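Local coordinates for protein cysteine hydrolase (Staphylococcus aureus, PDB 6KUA) that probably hydrolyses nicotinamide to nicotinate and ammonia, as a zinc-containing nicotinamidase of the isochorismatase-like cysteine hydrolase family, at residues A[36-39]-A[40-44]; A[88-91]-A[92-96]. All blocks are in the same frame, centred on the assembly; numbering follows the deposited sequence.

Interaction 1 (A[36-39]-A[40-44]); sequences VSRI and NDFNY
Val36 meets Asn40 one helical turn on, the two side chains lying alongside each other and pointing the same way, with CG1 of Val36 3.8 Å from ND2 of Asn40. Beneath them the backbone N of Asn40 donates to O of Val36, and the same i to i+4 pattern links Asp41 to Ser37, Phe42 to Arg38 and Asn43 to Ile39: the repeating backbone bonding of an alpha-helix. Ser37 turns its hydroxyl backward, where OG hydrogen-bonds to O of Phe34, a common way for an exposed helical serine to satisfy itself.

Arg38 carries the polar side of the contact. Its chain bends at chi2 and chi3, which brings the guanidinium alongside the Asp41 carboxylate, their planes 37° apart. The salt bridge is long, 3.8 Å from NH2 of Arg38 to OD2 of Asp41, and NH1 of Arg38 also packs 3.6 Å from CB of Asp41. Each charge has a further partner, Glu128 for Arg38 and Arg4 for Asp41, so the pair belongs to a wider ionic network. Phe42 lies obliquely to the guanidinium, the planes 73° apart and CE1 of Phe42 3.7 Å from NH2 of Arg38. At the edge of the phenyl ring, CD1 of Phe42 comes 3.2 Å from O of Arg38, which also receives the nearly straight bond from N of Phe42 (3.0 Å).

Ile39 accepts the N-H of Asn43 at O (2.8 Å), while its branched apolar side chain suits the buried side of the helix. There Ile39 packs on Leu6, Ile49 and Phe51 of strands 4-9 and 48-54, and Phe42 joins it on Leu6 and Ile49; Val36 and Ile39 also touch helix 84-93, so helix 32-44 rests on strands 4-9 and 48-54 with helix 84-93 at its flank.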
loop_
_atom_site.group_PDB
_atom_site.type_symbol
_atom_site.label_atom_id
_atom_site.label_comp_id
_atom_site.label_asym_id
_atom_site.label_seq_id
_atom_site.Cartn_x
_atom_site.Cartn_y
_atom_site.Cartn_z
ATOM N N VAL A 36 -9.093 8.777 -28.496
ATOM C CA VAL A 36 -8.518 8.075 -29.642
ATOM C C VAL A 36 -7.243 8.767 -30.094
ATOM O O VAL A 36 -6.226 8.118 -30.381
ATOM C CB VAL A 36 -9.554 7.986 -30.787
ATOM C CG1 VAL A 36 -8.911 7.530 -32.080
ATOM C CG2 VAL A 36 -10.705 7.064 -30.403
ATOM N N SER A 37 -7.254 10.096 -30.128
ATOM C CA SER A 37 -6.055 10.798 -30.537
ATOM C C SER A 37 -4.972 10.791 -29.462
ATOM O O SER A 37 -3.791 10.925 -29.800
ATOM C CB SER A 37 -6.403 12.230 -30.955
ATOM O OG SER A 37 -6.331 13.123 -29.863
ATOM N N ARG A 38 -5.320 10.635 -28.181
ATOM C CA ARG A 38 -4.255 10.509 -27.186
ATOM C C ARG A 38 -3.585 9.147 -27.295
ATOM O O ARG A 38 -2.362 9.034 -27.156
ATOM C CB ARG A 38 -4.793 10.719 -25.763
ATOM C CG ARG A 38 -5.394 12.087 -25.484
ATOM C CD ARG A 38 -4.523 13.228 -25.984
ATOM N NE ARG A 38 -3.241 13.251 -25.295
ATOM C CZ ARG A 38 -2.081 13.544 -25.870
ATOM N NH1 ARG A 38 -2.034 13.853 -27.163
ATOM N NH2 ARG A 38 -0.969 13.524 -25.145
ATOM N N ILE A 39 -4.376 8.106 -27.552
ATOM C CA ILE A 39 -3.829 6.762 -27.719
ATOM C C ILE A 39 -2.868 6.733 -28.900
ATOM O O ILE A 39 -1.755 6.203 -28.807
ATOM C CB ILE A 39 -4.967 5.738 -27.882
ATOM C CG1 ILE A 39 -5.822 5.693 -26.615
ATOM C CG2 ILE A 39 -4.411 4.344 -28.190
ATOM C CD1 ILE A 39 -7.099 4.905 -26.779
ATOM N N ASN A 40 -3.274 7.332 -30.022
ATOM C CA ASN A 40 -2.402 7.364 -31.191
ATOM C C ASN A 40 -1.131 8.142 -30.904
ATOM O O ASN A 40 -0.047 7.758 -31.358
ATOM C CB ASN A 40 -3.142 7.964 -32.384
ATOM C CG ASN A 40 -4.095 6.975 -33.021
ATOM O OD1 ASN A 40 -3.747 5.819 -33.216
ATOM N ND2 ASN A 40 -5.303 7.419 -33.334
ATOM N N ASP A 41 -1.238 9.239 -30.150
ATOM C CA ASP A 41 -0.048 10.007 -29.792
ATOM C C ASP A 41 0.957 9.144 -29.037
ATOM O O ASP A 41 2.124 9.036 -29.426
ATOM C CB ASP A 41 -0.444 11.220 -28.949
ATOM C CG ASP A 41 0.706 12.199 -28.760
ATOM O OD1 ASP A 41 0.909 13.053 -29.644
ATOM O OD2 ASP A 41 1.409 12.127 -27.727
ATOM N N PHE A 42 0.519 8.532 -27.938
ATOM C CA PHE A 42 1.402 7.668 -27.161
ATOM C C PHE A 42 1.921 6.506 -27.995
ATOM O O PHE A 42 3.102 6.159 -27.915
ATOM C CB PHE A 42 0.666 7.152 -25.919
ATOM C CG PHE A 42 0.647 8.142 -24.780
ATOM C CD1 PHE A 42 -0.151 9.285 -24.847
ATOM C CD2 PHE A 42 1.449 7.950 -23.659
ATOM C CE1 PHE A 42 -0.164 10.205 -23.809
ATOM C CE2 PHE A 42 1.439 8.873 -22.610
ATOM C CZ PHE A 42 0.631 10.000 -22.692
ATOM N N ASN A 43 1.045 5.878 -28.788
ATOM C CA ASN A 43 1.451 4.727 -29.587
ATOM C C ASN A 43 2.530 5.110 -30.590
ATOM O O ASN A 43 3.509 4.376 -30.770
ATOM C CB ASN A 43 0.233 4.139 -30.298
ATOM C CG ASN A 43 0.520 2.802 -30.936
ATOM O OD1 ASN A 43 0.712 1.796 -30.246
ATOM N ND2 ASN A 43 0.531 2.777 -32.265
ATOM N N TYR A 44 2.384 6.282 -31.217
ATOM C CA TYR A 44 3.398 6.790 -32.136
ATOM C C TYR A 44 4.797 6.675 -31.550
ATOM O O TYR A 44 5.726 6.201 -32.213
ATOM C CB TYR A 44 3.094 8.245 -32.497
ATOM C CG TYR A 44 4.120 8.858 -33.416
ATOM C CD1 TYR A 44 4.068 8.652 -34.795
ATOM C CD2 TYR A 44 5.145 9.643 -32.916
ATOM C CE1 TYR A 44 5.012 9.207 -35.644
ATOM C CE2 TYR A 44 6.091 10.216 -33.760
ATOM C CZ TYR A 44 6.016 9.992 -35.126
ATOM O OH TYR A 44 6.965 10.547 -35.956
#

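Interaction 2 (A[88-91]-A[92-96]); sequences KLYE and TIKAQ
The ring of Tyr90 receives CB of Lys94 over one face, a CH-pi contact 3.7 Å from the centroid and 20° off the ring normal, while OE1 of Glu91 lies in the ring plane at an edge. Phe51 meets the tyrosine in an edge-to-face pair. With CG anti to the backbone N (chi1 171°), the Tyr90 ring extends along the chain toward Lys94, and the lysine chain runs roughly perpendicular to the tyrosine side chain. A water bridges the phenol and the backbone: it donates to O of Lys94 (3.0 Å) and lies 3.2 Å from OH of Tyr90.

Beyond the ring, the long aliphatic part of Lys94 carries its ammonium to Glu91, where NZ of Lys94 forms a salt bridge with OE2 of Glu91 (3.2 Å), an i to i+3 pair on the exposed side.

Around Thr92 and Ile93 the helical bonding weakens: N of Ile93 bonds to O of Tyr90 at 3.1 Å, an i to i+3 link, but only weakly to O of Leu89, and a type I turn from Ile93 to Gln96 leads toward strand 99-104. Thr92 suits this weakly bonded last turn because OG1 of Thr92 reaches a lone pair of O of Leu89 (3.1 Å), donating within the plane of that carbonyl. Buried Ile93 instead supplies hydrocarbon, its CG2 packing 4.3 Å from CD1 of Leu89.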
loop_
_atom_site.group_PDB
_atom_site.type_symbol
_atom_site.label_atom_id
_atom_site.label_comp_id
_atom_site.label_asym_id
_atom_site.label_seq_id
_atom_site.Cartn_x
_atom_site.Cartn_y
_atom_site.Cartn_z
ATOM N N LYS A 88 -12.483 -0.054 -30.823
ATOM C CA LYS A 88 -11.996 -0.465 -32.138
ATOM C C LYS A 88 -10.481 -0.359 -32.216
ATOM O O LYS A 88 -9.798 -1.305 -32.633
ATOM C CB LYS A 88 -12.635 0.392 -33.235
ATOM C CG LYS A 88 -14.119 0.175 -33.445
ATOM C CD LYS A 88 -14.533 0.533 -34.874
ATOM C CE LYS A 88 -14.287 2.013 -35.186
ATOM N NZ LYS A 88 -15.540 2.750 -35.570
ATOM N N LEU A 89 -9.938 0.807 -31.841
ATOM C CA LEU A 89 -8.492 0.996 -31.860
ATOM C C LEU A 89 -7.799 -0.043 -30.989
ATOM O O LEU A 89 -6.763 -0.597 -31.378
ATOM C CB LEU A 89 -8.147 2.416 -31.406
ATOM C CG LEU A 89 -6.687 2.865 -31.374
ATOM C CD1 LEU A 89 -5.971 2.483 -32.664
ATOM C CD2 LEU A 89 -6.609 4.369 -31.145
ATOM N N TYR A 90 -8.380 -0.352 -29.825
ATOM C CA TYR A 90 -7.741 -1.288 -28.908
ATOM C C TYR A 90 -7.582 -2.663 -29.543
ATOM O O TYR A 90 -6.542 -3.309 -29.375
ATOM C CB TYR A 90 -8.541 -1.384 -27.606
ATOM C CG TYR A 90 -8.067 -2.500 -26.685
ATOM C CD1 TYR A 90 -6.933 -2.340 -25.889
ATOM C CD2 TYR A 90 -8.745 -3.713 -26.617
ATOM C CE1 TYR A 90 -6.487 -3.360 -25.056
ATOM C CE2 TYR A 90 -8.308 -4.736 -25.782
ATOM C CZ TYR A 90 -7.184 -4.551 -25.003
ATOM O OH TYR A 90 -6.743 -5.555 -24.171
ATOM N N GLU A 91 -8.598 -3.123 -30.289
ATOM C CA GLU A 91 -8.505 -4.424 -30.952
ATOM C C GLU A 91 -7.291 -4.514 -31.872
ATOM O O GLU A 91 -6.687 -5.585 -31.990
ATOM C CB GLU A 91 -9.785 -4.716 -31.748
ATOM C CG GLU A 91 -11.068 -4.751 -30.922
ATOM C CD GLU A 91 -10.956 -5.605 -29.661
ATOM O OE1 GLU A 91 -11.534 -5.206 -28.616
ATOM O OE2 GLU A 91 -10.294 -6.669 -29.716
ATOM N N THR A 92 -6.905 -3.415 -32.513
ATOM C CA THR A 92 -5.780 -3.444 -33.443
ATOM C C THR A 92 -4.420 -3.239 -32.783
ATOM O O THR A 92 -3.403 -3.391 -33.467
ATOM C CB THR A 92 -5.943 -2.382 -34.540
ATOM O OG1 THR A 92 -5.376 -1.145 -34.097
ATOM C CG2 THR A 92 -7.408 -2.172 -34.890
ATOM N N ILE A 93 -4.354 -2.880 -31.498
ATOM C CA ILE A 93 -3.068 -2.666 -30.841
ATOM C C ILE A 93 -2.885 -3.525 -29.595
ATOM O O ILE A 93 -1.813 -3.484 -28.983
ATOM C CB ILE A 93 -2.830 -1.175 -30.503
ATOM C CG1 ILE A 93 -3.904 -0.627 -29.551
ATOM C CG2 ILE A 93 -2.775 -0.327 -31.765
ATOM C CD1 ILE A 93 -3.566 0.757 -29.015
ATOM N N LYS A 94 -3.874 -4.336 -29.224
ATOM C CA LYS A 94 -3.847 -4.972 -27.909
ATOM C C LYS A 94 -2.712 -5.980 -27.733
ATOM O O LYS A 94 -2.337 -6.264 -26.590
ATOM C CB LYS A 94 -5.185 -5.645 -27.622
ATOM C CG LYS A 94 -5.721 -6.486 -28.762
ATOM C CD LYS A 94 -7.011 -7.169 -28.351
ATOM C CE LYS A 94 -7.094 -8.577 -28.904
ATOM N NZ LYS A 94 -8.460 -9.138 -28.736
ATOM N N ALA A 95 -2.141 -6.516 -28.814
ATOM C CA ALA A 95 -1.015 -7.435 -28.663
ATOM C C ALA A 95 0.331 -6.729 -28.504
ATOM O O ALA A 95 1.334 -7.395 -28.217
ATOM C CB ALA A 95 -0.943 -8.390 -29.857
ATOM N N GLN A 96 0.382 -5.410 -28.671
ATOM C CA GLN A 96 1.644 -4.701 -28.607
ATOM C C GLN A 96 2.186 -4.654 -27.178
ATOM O O GLN A 96 1.423 -4.618 -26.209
ATOM C CB GLN A 96 1.481 -3.284 -29.147
ATOM C CG GLN A 96 0.961 -3.230 -30.582
ATOM C CD GLN A 96 0.857 -1.803 -31.101
ATOM O OE1 GLN A 96 0.369 -1.573 -32.208
ATOM N NE2 GLN A 96 1.314 -0.833 -30.294
HETATM O O HOH W 1 -3.515 -5.466 -23.935
#

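In the fold
Interaction 1 comes first along the chain, in helix 32-44; interaction 2 follows at the end of helix 84-93 and in the turn after it. Strand 48-54 and an unmodelled segment, 57-77, lie between them in sequence. Their centres are 12 Å apart on the same side of the chain's centre, and the two helices meet through Ile39, which packs on Leu89 and Ile93. A probable hydrogen bond from NE2 of Gln96 to OD1 of Asn43 ties the turn to the end of helix 32-44. Together they form part of the helical layer flanking the five-stranded parallel sheet, in the alpha/beta fold of the isochorismatase-like hydrolases.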